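Local coordinates for protein Nrps/pks (Streptomyces albus, PDB 4OPF) that is a ketosynthase domain of the AT-less oxazolomycin synthase that probably holds and passes on the growing acyl chain and may not extend it, at residues 81-84 / 85-89; 166-169 / 170-174; 275-278 / 279-283; 304-307 / 308-312; 346-349 / 350-353. One frame throughout, in Å; residues are numbered along the deposited sequence.

Contact 1 (81-84 / 85-89)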
loop_
_atom_site.group_PDB
_atom_site.type_symbol
_atom_site.label_atom_id
_atom_site.label_comp_id
_atom_site.label_asym_id
_atom_site.label_seq_id
_atom_site.Cartn_x
_atom_site.Cartn_y
_atom_site.Cartn_z
ATOM N N ALA A 81 11.148 -1.814 -15.245
ATOM C CA ALA A 81 10.447 -0.573 -15.403
ATOM C C ALA A 81 10.131 -0.338 -16.887
ATOM O O ALA A 81 9.024 0.103 -17.241
ATOM C CB ALA A 81 11.246 0.582 -14.812
ATOM N N LEU A 82 11.075 -0.631 -17.757
ATOM C CA LEU A 82 10.863 -0.462 -19.187
ATOM C C LEU A 82 9.775 -1.402 -19.697
ATOM O O LEU A 82 8.957 -1.018 -20.506
ATOM C CB LEU A 82 12.133 -0.731 -19.945
ATOM C CG LEU A 82 13.285 0.191 -19.544
ATOM C CD1 LEU A 82 14.600 -0.201 -20.180
ATOM C CD2 LEU A 82 12.938 1.575 -20.021
ATOM N N LEU A 83 9.763 -2.636 -19.209
ATOM C CA LEU A 83 8.746 -3.569 -19.587
ATOM C C LEU A 83 7.362 -3.134 -19.129
ATOM O O LEU A 83 6.396 -3.318 -19.849
ATOM C CB LEU A 83 9.080 -4.912 -18.964
ATOM C CG LEU A 83 8.216 -6.109 -19.277
ATOM C CD1 LEU A 83 8.137 -6.337 -20.746
ATOM C CD2 LEU A 83 8.772 -7.354 -18.578
ATOM N N LEU A 84 7.252 -2.619 -17.913
ATOM C CA LEU A 84 5.984 -2.092 -17.414
ATOM C C LEU A 84 5.471 -0.924 -18.252
ATOM O O LEU A 84 4.264 -0.774 -18.442
ATOM C CB LEU A 84 6.118 -1.595 -15.989
ATOM C CG LEU A 84 5.955 -2.662 -14.945
ATOM C CD1 LEU A 84 6.208 -1.985 -13.602
ATOM C CD2 LEU A 84 4.544 -3.276 -14.945
ATOM N N LEU A 85 6.373 -0.052 -18.701
ATOM C CA LEU A 85 5.956 1.053 -19.575
ATOM C C LEU A 85 5.271 0.534 -20.870
ATOM O O LEU A 85 4.202 1.014 -21.251
ATOM C CB LEU A 85 7.159 1.944 -19.958
ATOM C CG LEU A 85 7.611 2.878 -18.829
ATOM C CD1 LEU A 85 8.967 3.468 -19.155
ATOM C CD2 LEU A 85 6.614 4.015 -18.685
ATOM N N GLU A 86 5.891 -0.447 -21.502
ATOM C CA GLU A 86 5.308 -1.069 -22.704
ATOM C C GLU A 86 3.991 -1.705 -22.384
ATOM O O GLU A 86 3.014 -1.498 -23.097
ATOM C CB GLU A 86 6.162 -2.191 -23.315
ATOM C CG GLU A 86 7.363 -1.775 -24.049
ATOM C CD GLU A 86 8.041 -2.912 -24.839
ATOM O OE1 GLU A 86 7.590 -4.100 -24.832
ATOM O OE2 GLU A 86 9.077 -2.597 -25.480
ATOM N N GLU A 87 3.980 -2.545 -21.379
ATOM C CA GLU A 87 2.743 -3.279 -21.107
ATOM C C GLU A 87 1.618 -2.385 -20.630
ATOM O O GLU A 87 0.465 -2.693 -20.867
ATOM C CB GLU A 87 2.958 -4.375 -20.109
ATOM C CG GLU A 87 3.776 -5.494 -20.682
ATOM C CD GLU A 87 3.083 -6.187 -21.871
ATOM O OE1 GLU A 87 1.822 -6.376 -21.912
ATOM O OE2 GLU A 87 3.833 -6.532 -22.776
ATOM N N THR A 88 1.927 -1.306 -19.912
ATOM C CA THR A 88 0.876 -0.365 -19.511
ATOM C C THR A 88 0.331 0.306 -20.770
ATOM O O THR A 88 -0.888 0.411 -20.908
ATOM C CB THR A 88 1.384 0.642 -18.489
ATOM O OG1 THR A 88 1.847 -0.072 -17.328
ATOM C CG2 THR A 88 0.301 1.666 -18.144
ATOM N N LEU A 89 1.204 0.750 -21.677
ATOM C CA LEU A 89 0.745 1.268 -22.942
ATOM C C LEU A 89 -0.177 0.264 -23.647
ATOM O O LEU A 89 -1.230 0.657 -24.150
ATOM C CB LEU A 89 1.891 1.646 -23.846
ATOM C CG LEU A 89 1.499 2.110 -25.243
ATOM C CD1 LEU A 89 0.643 3.384 -25.229
ATOM C CD2 LEU A 89 2.753 2.303 -26.031
#
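The carbonyl oxygen Leu84 O is gripped twice by one residue, Thr88. The backbone amide Thr88 N donates to Leu84 O at 2.8 Å. The hydroxyl Thr88 OG1 donates to the same Leu84 O, also at 2.8 Å. The two donors come from opposite faces of the carbonyl plane, each tilted about 30° from it, and so they share the oxygen without displacing each other. The place of the hydroxyl follows from the first torsion of Thr88, -60°, which sets OG1 beside its own backbone N and turns it back along the helix. The buried hydroxyl is thereby satisfied within its own turn. An alanine here would probably leave Leu84 O with its amide bond alone from this turn and open a small gap where Thr88 now packs on Leu143 and Phe147.

These residues lie on helix 79-95. Its ladder continues through Glu87 N to Leu83 O, 3.0 Å, and Leu85 N to Ala81 O, 3.0 Å. The helix covers strands 181-188 and 226-234 of the mixed sheet and packs against helix 138-147.

Apolar contacts along the helix are light. Leu82 CD2 meets Leu85 CD1 at 4.5 Å, methyl to methyl. Leu83 CD1 lies 4.4 Å from Glu87 CG, on the stem of the acid. The Glu87 chain bends at its second torsion (-63°). Its carboxylate takes a hydrogen bond from Ser15. Arg17 NH1 bridges both Glu87 and Glu86, which probably eases the crowding of negative charge. Glu86 runs extended and also bridges Arg428.

Contact 2 (166-169 / 170-174)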
loop_
_atom_site.group_PDB
_atom_site.type_symbol
_atom_site.label_atom_id
_atom_site.label_comp_id
_atom_site.label_asym_id
_atom_site.label_seq_id
_atom_site.Cartn_x
_atom_site.Cartn_y
_atom_site.Cartn_z
ATOM N N ALA A 166 -1.482 -5.445 -4.447
ATOM C CA ALA A 166 -1.645 -4.187 -5.247
ATOM C C ALA A 166 -3.102 -4.048 -5.714
ATOM O O ALA A 166 -3.705 -2.989 -5.645
ATOM C CB ALA A 166 -0.692 -4.222 -6.481
ATOM N N LEU A 167 -3.688 -5.144 -6.167
ATOM C CA LEU A 167 -5.134 -5.150 -6.527
ATOM C C LEU A 167 -6.095 -4.714 -5.371
ATOM O O LEU A 167 -7.048 -3.966 -5.558
ATOM C CB LEU A 167 -5.511 -6.547 -7.091
ATOM C CG LEU A 167 -6.946 -6.659 -7.598
ATOM C CD1 LEU A 167 -7.190 -5.711 -8.743
ATOM C CD2 LEU A 167 -7.195 -8.086 -8.079
ATOM N N HIS A 168 -5.778 -5.142 -4.163
ATOM C CA HIS A 168 -6.499 -4.773 -2.978
ATOM C C HIS A 168 -6.339 -3.265 -2.703
ATOM O O HIS A 168 -7.325 -2.606 -2.371
ATOM C CB HIS A 168 -5.950 -5.591 -1.833
ATOM C CG HIS A 168 -6.606 -5.337 -0.528
ATOM N ND1 HIS A 168 -5.925 -4.831 0.554
ATOM C CD2 HIS A 168 -7.898 -5.449 -0.139
ATOM C CE1 HIS A 168 -6.746 -4.707 1.577
ATOM N NE2 HIS A 168 -7.957 -5.057 1.175
ATOM N N HIS A 169 -5.128 -2.722 -2.822
ATOM C CA HIS A 169 -4.973 -1.243 -2.611
ATOM C C HIS A 169 -5.790 -0.529 -3.690
ATOM O O HIS A 169 -6.485 0.389 -3.404
ATOM C CB HIS A 169 -3.527 -0.834 -2.773
ATOM C CG HIS A 169 -2.623 -1.298 -1.686
ATOM N ND1 HIS A 169 -2.996 -1.347 -0.360
ATOM C CD2 HIS A 169 -1.338 -1.702 -1.723
ATOM C CE1 HIS A 169 -1.994 -1.815 0.365
ATOM N NE2 HIS A 169 -0.982 -2.050 -0.440
ATOM N N ALA A 170 -5.796 -1.034 -4.931
ATOM C CA ALA A 170 -6.558 -0.376 -5.962
ATOM C C ALA A 170 -8.061 -0.414 -5.653
ATOM O O ALA A 170 -8.770 0.609 -5.785
ATOM C CB ALA A 170 -6.303 -0.989 -7.303
ATOM N N ALA A 171 -8.558 -1.570 -5.274
ATOM C CA ALA A 171 -10.004 -1.704 -4.954
ATOM C C ALA A 171 -10.415 -0.795 -3.790
ATOM O O ALA A 171 -11.467 -0.167 -3.839
ATOM C CB ALA A 171 -10.305 -3.136 -4.591
ATOM N N GLN A 172 -9.583 -0.707 -2.762
ATOM C CA GLN A 172 -9.894 0.219 -1.655
ATOM C C GLN A 172 -9.928 1.636 -2.160
ATOM O O GLN A 172 -10.806 2.410 -1.797
ATOM C CB GLN A 172 -8.859 0.138 -0.576
ATOM C CG GLN A 172 -8.541 -1.269 -0.085
ATOM C CD GLN A 172 -8.979 -1.541 1.307
ATOM O OE1 GLN A 172 -8.329 -1.130 2.256
ATOM N NE2 GLN A 172 -10.089 -2.270 1.452
ATOM N N ALA A 173 -8.988 1.990 -3.060
ATOM C CA ALA A 173 -8.970 3.340 -3.549
ATOM C C ALA A 173 -10.196 3.642 -4.385
ATOM O O ALA A 173 -10.783 4.752 -4.334
ATOM C CB ALA A 173 -7.672 3.610 -4.322
ATOM N N LEU A 174 -10.597 2.697 -5.195
ATOM C CA LEU A 174 -11.754 2.905 -6.032
ATOM C C LEU A 174 -13.056 2.963 -5.170
ATOM O O LEU A 174 -13.894 3.811 -5.365
ATOM C CB LEU A 174 -11.852 1.786 -7.049
ATOM C CG LEU A 174 -10.875 1.840 -8.211
ATOM C CD1 LEU A 174 -10.792 0.474 -8.852
ATOM C CD2 LEU A 174 -11.331 2.837 -9.233
#
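The first torsion of His168 places CG opposite the backbone N, and that of Gln172, -51°, leans its chain back one turn toward the ring. A further bend of Gln172 at its second torsion, -112°, away from the usual staggered values, lays the amide over the imidazole. The two planes are stacked, 27° apart. Gln172 CG also makes a CH-pi contact, 4.1 Å from the ring centroid of His168, over one face and displaced toward the rim. Gln172 NE2 lies 3.5 Å from His168 NE2, a packing distance.

Both polar ends are held by the second subunit. His168 NE2 bonds Asp178 of that subunit, and Gln172 NE2 bonds its Ser176. Underneath, Gln172 N donates to His168 O at 3.0 Å. Ala171 N donates to Leu167 O at 2.8 Å. The small alanines let Tyr110 and strand 181-188 come close.

His169 stacks on His169 of the second subunit. The contact lies on a buried helix, 162-175, at the dimer interface, consistent with the central helix of the thiolase fold that in ketosynthases starts near the active-site cysteine.

Contact 3 (275-278 / 279-283)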
loop_
_atom_site.group_PDB
_atom_site.type_symbol
_atom_site.label_atom_id
_atom_site.label_comp_id
_atom_site.label_asym_id
_atom_site.label_seq_id
_atom_site.Cartn_x
_atom_site.Cartn_y
_atom_site.Cartn_z
HETATM N N MSE A 275 -10.132 -16.285 2.620
HETATM C CA MSE A 275 -11.087 -16.707 1.581
HETATM C C MSE A 275 -12.511 -16.382 2.012
HETATM O O MSE A 275 -13.286 -15.863 1.210
HETATM C CB MSE A 275 -10.991 -18.186 1.251
HETATM C CG MSE A 275 -9.635 -18.569 0.637
HETATM SE SE MSE A 275 -9.653 -20.424 -0.063
HETATM C CE MSE A 275 -9.359 -21.300 1.620
ATOM N N ALA A 276 -12.869 -16.682 3.252
ATOM C CA ALA A 276 -14.200 -16.322 3.755
ATOM C C ALA A 276 -14.453 -14.829 3.728
ATOM O O ALA A 276 -15.546 -14.383 3.399
ATOM C CB ALA A 276 -14.395 -16.865 5.177
ATOM N N ARG A 277 -13.445 -14.012 4.028
ATOM C CA ARG A 277 -13.598 -12.571 3.920
ATOM C C ARG A 277 -13.832 -12.092 2.506
ATOM O O ARG A 277 -14.669 -11.208 2.255
ATOM C CB ARG A 277 -12.368 -11.883 4.557
ATOM C CG ARG A 277 -12.380 -10.372 4.536
ATOM C CD ARG A 277 -13.490 -9.747 5.427
ATOM N NE ARG A 277 -13.472 -8.294 5.181
ATOM C CZ ARG A 277 -14.510 -7.480 5.300
ATOM N NH1 ARG A 277 -14.359 -6.191 4.999
ATOM N NH2 ARG A 277 -15.691 -7.956 5.697
ATOM N N ALA A 278 -13.087 -12.598 1.541
ATOM C CA ALA A 278 -13.298 -12.132 0.159
ATOM C C ALA A 278 -14.694 -12.480 -0.322
ATOM O O ALA A 278 -15.345 -11.697 -1.047
ATOM C CB ALA A 278 -12.294 -12.734 -0.799
ATOM N N LEU A 279 -15.135 -13.669 0.022
ATOM C CA LEU A 279 -16.518 -14.074 -0.298
ATOM C C LEU A 279 -17.589 -13.197 0.297
ATOM O O LEU A 279 -18.541 -12.845 -0.404
ATOM C CB LEU A 279 -16.815 -15.457 0.224
ATOM C CG LEU A 279 -16.392 -16.602 -0.632
ATOM C CD1 LEU A 279 -16.961 -17.825 0.109
ATOM C CD2 LEU A 279 -16.986 -16.553 -2.056
ATOM N N ALA A 280 -17.455 -12.866 1.583
ATOM C CA ALA A 280 -18.352 -11.934 2.216
ATOM C C ALA A 280 -18.365 -10.579 1.524
ATOM O O ALA A 280 -19.436 -10.026 1.308
ATOM C CB ALA A 280 -18.005 -11.774 3.704
ATOM N N LYS A 281 -17.206 -10.046 1.130
ATOM C CA LYS A 281 -17.170 -8.746 0.482
ATOM C C LYS A 281 -17.833 -8.837 -0.882
ATOM O O LYS A 281 -18.427 -7.882 -1.355
ATOM C CB LYS A 281 -15.719 -8.224 0.312
ATOM C CG LYS A 281 -15.047 -7.827 1.634
ATOM C CD LYS A 281 -13.534 -7.534 1.507
ATOM C CE LYS A 281 -13.234 -6.073 1.159
ATOM N NZ LYS A 281 -11.745 -5.766 1.077
ATOM N N ALA A 282 -17.712 -9.989 -1.524
ATOM C CA ALA A 282 -18.266 -10.173 -2.825
ATOM C C ALA A 282 -19.814 -10.311 -2.816
ATOM O O ALA A 282 -20.455 -10.106 -3.826
ATOM C CB ALA A 282 -17.673 -11.414 -3.393
ATOM N N GLY A 283 -20.370 -10.682 -1.679
ATOM C CA GLY A 283 -21.789 -10.887 -1.540
ATOM C C GLY A 283 -22.271 -12.097 -2.333
ATOM O O GLY A 283 -23.399 -12.112 -2.727
#
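The last turns of helix 268-282 bring Arg277 against Lys281 and end in a Schellman motif at Gly283. The glycine has a positive phi of 68°. Gly283 N bonds Ala280 O at 3.2 Å and makes a weak bond to Leu279 O. The preceding rungs are regular: Lys281 N donates to Arg277 O at 3.0 Å. The last one, Ala282 N to Ala278 O, is also 3.0 Å but more bent, 142° at the hydrogen, as the helix runs out.

The side-chain contact is between two basic residues one turn apart. Lys281 CG lies over the centre of the Arg277 guanidinium, 3.7 Å from CZ. Lys281 CD continues across the same group, 3.8 Å from Arg277 NE. The aliphatic part of the lysine therefore covers one face of the flat cation. Arg277 reaches this place because its chain bends at the second torsion, 67°, and folds toward the C-terminal turn. Lys281 bends later, at its third torsion, so its ammonium turns aside from the guanidinium, toward helix 162-175.

On its other sides the helix packs with Met275, a selenomethionine, on helix 300-314 and with Ala278 and Ala282 on the mixed sheet.

The charged ends do not touch: Arg277 NH1 and Lys281 NZ are 4.7 Å apart. Lys281 NZ bonds Ile252 O. Arg277 NH1 bridges OD1 and Lys281 NZ bridges OD2 of Asp178 of the second subunit, which probably offsets the two positive charges and ties the subunits together here.

Contact 4 (304-307 / 308-312)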
loop_
_atom_site.group_PDB
_atom_site.type_symbol
_atom_site.label_atom_id
_atom_site.label_comp_id
_atom_site.label_asym_id
_atom_site.label_seq_id
_atom_site.Cartn_x
_atom_site.Cartn_y
_atom_site.Cartn_z
ATOM N N LEU A 304 -1.854 -29.744 0.894
ATOM C CA LEU A 304 -2.930 -30.414 1.590
ATOM C C LEU A 304 -3.743 -29.442 2.447
ATOM O O LEU A 304 -4.959 -29.487 2.493
ATOM C CB LEU A 304 -2.345 -31.497 2.476
ATOM C CG LEU A 304 -3.354 -32.265 3.306
ATOM C CD1 LEU A 304 -4.309 -32.999 2.370
ATOM C CD2 LEU A 304 -2.633 -33.213 4.271
ATOM N N ILE A 305 -3.048 -28.577 3.157
ATOM C CA ILE A 305 -3.694 -27.535 3.936
ATOM C C ILE A 305 -4.599 -26.687 3.052
ATOM O O ILE A 305 -5.775 -26.404 3.418
ATOM C CB ILE A 305 -2.654 -26.681 4.673
ATOM C CG1 ILE A 305 -2.142 -27.503 5.868
ATOM C CG2 ILE A 305 -3.242 -25.334 5.079
ATOM C CD1 ILE A 305 -0.901 -26.933 6.506
ATOM N N GLU A 306 -4.083 -26.315 1.892
ATOM C CA GLU A 306 -4.870 -25.511 0.976
ATOM C C GLU A 306 -6.138 -26.208 0.542
ATOM O O GLU A 306 -7.202 -25.585 0.511
ATOM C CB GLU A 306 -4.085 -25.014 -0.258
ATOM C CG GLU A 306 -5.003 -24.197 -1.148
ATOM C CD GLU A 306 -4.369 -23.512 -2.394
ATOM O OE1 GLU A 306 -3.296 -24.008 -2.872
ATOM O OE2 GLU A 306 -5.004 -22.497 -2.905
ATOM N N LEU A 307 -6.035 -27.469 0.149
ATOM C CA LEU A 307 -7.213 -28.211 -0.321
ATOM C C LEU A 307 -8.295 -28.371 0.782
ATOM O O LEU A 307 -9.462 -28.218 0.535
ATOM C CB LEU A 307 -6.805 -29.599 -0.796
ATOM C CG LEU A 307 -5.967 -29.636 -2.080
ATOM C CD1 LEU A 307 -5.669 -31.082 -2.364
ATOM C CD2 LEU A 307 -6.634 -29.050 -3.288
ATOM N N LYS A 308 -7.881 -28.629 2.002
ATOM C CA LYS A 308 -8.827 -28.708 3.113
ATOM C C LYS A 308 -9.433 -27.370 3.406
ATOM O O LYS A 308 -10.586 -27.291 3.758
ATOM C CB LYS A 308 -8.126 -29.215 4.360
ATOM C CG LYS A 308 -7.716 -30.671 4.205
ATOM C CD LYS A 308 -7.048 -31.190 5.476
ATOM C CE LYS A 308 -6.651 -32.663 5.309
ATOM N NZ LYS A 308 -5.847 -33.212 6.450
ATOM N N ALA A 309 -8.673 -26.293 3.242
ATOM C CA ALA A 309 -9.220 -24.975 3.552
ATOM C C ALA A 309 -10.252 -24.549 2.501
ATOM O O ALA A 309 -11.322 -23.970 2.836
ATOM C CB ALA A 309 -8.094 -23.944 3.632
ATOM N N ILE A 310 -9.937 -24.794 1.223
ATOM C CA ILE A 310 -10.947 -24.639 0.144
ATOM C C ILE A 310 -12.259 -25.424 0.411
ATOM O O ILE A 310 -13.352 -24.846 0.381
ATOM C CB ILE A 310 -10.375 -25.032 -1.211
ATOM C CG1 ILE A 310 -9.305 -23.974 -1.579
ATOM C CG2 ILE A 310 -11.492 -25.057 -2.280
ATOM C CD1 ILE A 310 -8.398 -24.412 -2.720
ATOM N N ALA A 311 -12.140 -26.694 0.729
ATOM C CA ALA A 311 -13.313 -27.478 1.029
ATOM C C ALA A 311 -14.106 -26.877 2.195
ATOM O O ALA A 311 -15.361 -26.761 2.116
ATOM C CB ALA A 311 -12.944 -28.929 1.324
ATOM N N ALA A 312 -13.404 -26.459 3.255
ATOM C CA ALA A 312 -14.077 -25.956 4.443
ATOM C C ALA A 312 -14.806 -24.646 4.182
ATOM O O ALA A 312 -15.891 -24.428 4.689
ATOM C CB ALA A 312 -13.114 -25.824 5.622
#
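Leu304 and Lys308 cross each other at an oblique angle, one turn apart on helix 300-314. The lysine chain is extended and passes over the branched end of the leucine. Lys308 CE meets Leu304 CD1 at 3.8 Å. Its ammonium end goes on past the other methyl, with NZ 3.9 Å from Leu304 CD2. The first torsion of Leu304, 178°, swings CG away from its backbone N and under this chain. An alanine in its place would probably leave the outer half of the Lys308 chain without its apolar support and free to turn, and would uncover Phe368, which the leucine also touches.

A second pair, Glu306 and Ile310, also crosses. Here the methyl comes to the acid: Ile310 CD1 rests on Glu306 CG at 3.7 Å and stays 3.9 Å from OE2. The acid stretches straight out beyond this touch. Its two oxygens take the backbone amides of Asn295 and Ala296, one each. This satisfies the buried carboxylate and fixes the turn after strand 291-293, where Asn295 probably stands in place of the histidine of condensing ketosynthases. Below the pair, Ile310 N donates to Glu306 O at 2.9 Å, nearly straight at 178°.

The helix is the crossover of a beta-alpha-beta unit between strands 291-293 and 322-325. Ile305, Ala309 and Ile310 face helix 268-282, Glu306 reaches strand 390-396, and Leu307 packs on Phe370.

Contact 5 (346-349 / 350-353)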
loop_
_atom_site.group_PDB
_atom_site.type_symbol
_atom_site.label_atom_id
_atom_site.label_comp_id
_atom_site.label_asym_id
_atom_site.label_seq_id
_atom_site.Cartn_x
_atom_site.Cartn_y
_atom_site.Cartn_z
ATOM N N THR A 346 -7.802 -16.240 -15.150
ATOM C CA THR A 346 -9.199 -16.307 -14.741
ATOM C C THR A 346 -10.087 -15.330 -15.493
ATOM O O THR A 346 -11.191 -15.695 -15.826
ATOM C CB THR A 346 -9.296 -16.025 -13.248
ATOM O OG1 THR A 346 -8.530 -17.023 -12.577
ATOM C CG2 THR A 346 -10.673 -16.173 -12.792
ATOM N N VAL A 347 -9.609 -14.094 -15.761
ATOM C CA VAL A 347 -10.371 -13.147 -16.529
ATOM C C VAL A 347 -10.564 -13.690 -17.923
ATOM O O VAL A 347 -11.642 -13.618 -18.471
ATOM C CB VAL A 347 -9.693 -11.753 -16.589
ATOM C CG1 VAL A 347 -10.352 -10.889 -17.664
ATOM C CG2 VAL A 347 -9.701 -11.113 -15.189
ATOM N N LEU A 348 -9.526 -14.246 -18.504
ATOM C CA LEU A 348 -9.667 -14.821 -19.831
ATOM C C LEU A 348 -10.649 -16.025 -19.875
ATOM O O LEU A 348 -11.434 -16.181 -20.830
ATOM C CB LEU A 348 -8.303 -15.239 -20.354
ATOM C CG LEU A 348 -7.369 -14.092 -20.694
ATOM C CD1 LEU A 348 -5.992 -14.645 -21.024
ATOM C CD2 LEU A 348 -7.898 -13.342 -21.897
HETATM N N MSE A 349 -10.586 -16.873 -18.866
HETATM C CA MSE A 349 -11.540 -17.993 -18.741
HETATM C C MSE A 349 -12.950 -17.503 -18.687
HETATM O O MSE A 349 -13.811 -18.040 -19.366
HETATM C CB MSE A 349 -11.243 -18.792 -17.498
HETATM C CG MSE A 349 -10.099 -19.779 -17.794
HETATM SE SE MSE A 349 -9.630 -20.746 -16.133
HETATM C CE MSE A 349 -11.462 -21.150 -15.602
ATOM N N LEU A 350 -13.213 -16.496 -17.849
ATOM C CA LEU A 350 -14.563 -15.920 -17.668
ATOM C C LEU A 350 -15.078 -15.271 -18.940
ATOM O O LEU A 350 -16.209 -15.517 -19.386
ATOM C CB LEU A 350 -14.581 -14.901 -16.523
ATOM C CG LEU A 350 -14.425 -15.478 -15.127
ATOM C CD1 LEU A 350 -14.075 -14.356 -14.148
ATOM C CD2 LEU A 350 -15.700 -16.187 -14.671
ATOM N N ARG A 351 -14.208 -14.514 -19.585
ATOM C CA ARG A 351 -14.514 -13.904 -20.856
ATOM C C ARG A 351 -14.801 -14.929 -21.955
ATOM O O ARG A 351 -15.724 -14.722 -22.726
ATOM C CB ARG A 351 -13.336 -13.005 -21.269
ATOM C CG ARG A 351 -13.647 -12.040 -22.359
ATOM C CD ARG A 351 -12.511 -11.037 -22.545
ATOM N NE ARG A 351 -11.773 -11.243 -23.784
ATOM C CZ ARG A 351 -10.603 -10.672 -24.072
ATOM N NH1 ARG A 351 -9.993 -9.863 -23.212
ATOM N NH2 ARG A 351 -10.022 -10.939 -25.227
ATOM N N ASN A 352 -13.984 -15.983 -22.085
ATOM C CA ASN A 352 -14.232 -17.003 -23.105
ATOM C C ASN A 352 -15.208 -18.086 -22.662
ATOM O O ASN A 352 -15.506 -18.970 -23.440
ATOM C CB ASN A 352 -12.946 -17.672 -23.517
ATOM C CG ASN A 352 -12.022 -16.725 -24.260
ATOM O OD1 ASN A 352 -12.265 -16.467 -25.402
ATOM N ND2 ASN A 352 -10.954 -16.261 -23.635
ATOM N N ARG A 353 -15.665 -18.032 -21.409
ATOM C CA ARG A 353 -16.553 -19.043 -20.811
ATOM C C ARG A 353 -16.009 -20.455 -20.986
ATOM O O ARG A 353 -16.675 -21.326 -21.531
ATOM C CB ARG A 353 -17.971 -18.926 -21.384
ATOM C CG ARG A 353 -18.533 -17.543 -21.154
ATOM C CD ARG A 353 -19.835 -17.263 -21.872
ATOM N NE ARG A 353 -20.157 -15.844 -21.667
ATOM C CZ ARG A 353 -21.288 -15.227 -22.037
ATOM N NH1 ARG A 353 -22.263 -15.896 -22.654
ATOM N NH2 ARG A 353 -21.445 -13.924 -21.775
#
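Hydrogen bonds from Asn352 to Leu348 O make the main polar contact. The amide Asn352 N donates at 2.8 Å to Leu348 O. The side-chain nitrogen Asn352 ND2 donates to the same Leu348 O, again at 2.8 Å. The two come from opposite faces of the carbonyl plane. ND2 sits above that plane, 37° out of it, and its bond is bent, 143° at the hydrogen. The first torsion of Asn352, -68°, folds the amide back beside its own backbone to allow this. Two further backbone rungs precede it: Arg351 N to Val347 O, 2.9 Å, and Leu350 N to Thr346 O, 3.0 Å. Thr346 OG1 bonds Gly342 O.

The end of the helix is a Schellman motif. Arg353, with positive phi, is its C-prime residue. Arg353 N makes a weak bond to Leu350 O, and the next amide along the chain reaches back to Met349 O.

Apolar contacts are looser. Thr346 and Leu350 lie side by side, with CG2 of the threonine 4.1 Å from Leu350 CD1. Leu348 CD2 covers one face of the Arg351 guanidinium near its rim, 4.3 Å from NH1.

Leu348 and Met349, a selenomethionine, pack on Trp28 of helix 24-33. Thr346 meets strand 390-396. Met349 reaches Tyr291 of strand 291-293 and, with Leu350, Trp384.

Contacts 2 and 3 join directly: their centres are 15 Å apart, and Lys281 NZ lies 3.9 Å from His168 NE2. Both meet on one acid, Asp178 of the second subunit. Contact 3 also touches contact 4, where Met275 CE comes to 3.5 Å from Ala309 C. Contacts 2 and 5 come within about 8 Å at their nearest atoms without touching. Their helices, 162-175 and 338-352, probably correspond to the two central helices of the thiolase fold, near whose N-terminal ends ketosynthases place their active site, here probably altered by Asn295. Contact 1 lies across the chain's centre from contacts 3 and 4, 32 and 37 Å away between centres, and comes within about 10 Å of contact 2 at nearest atoms.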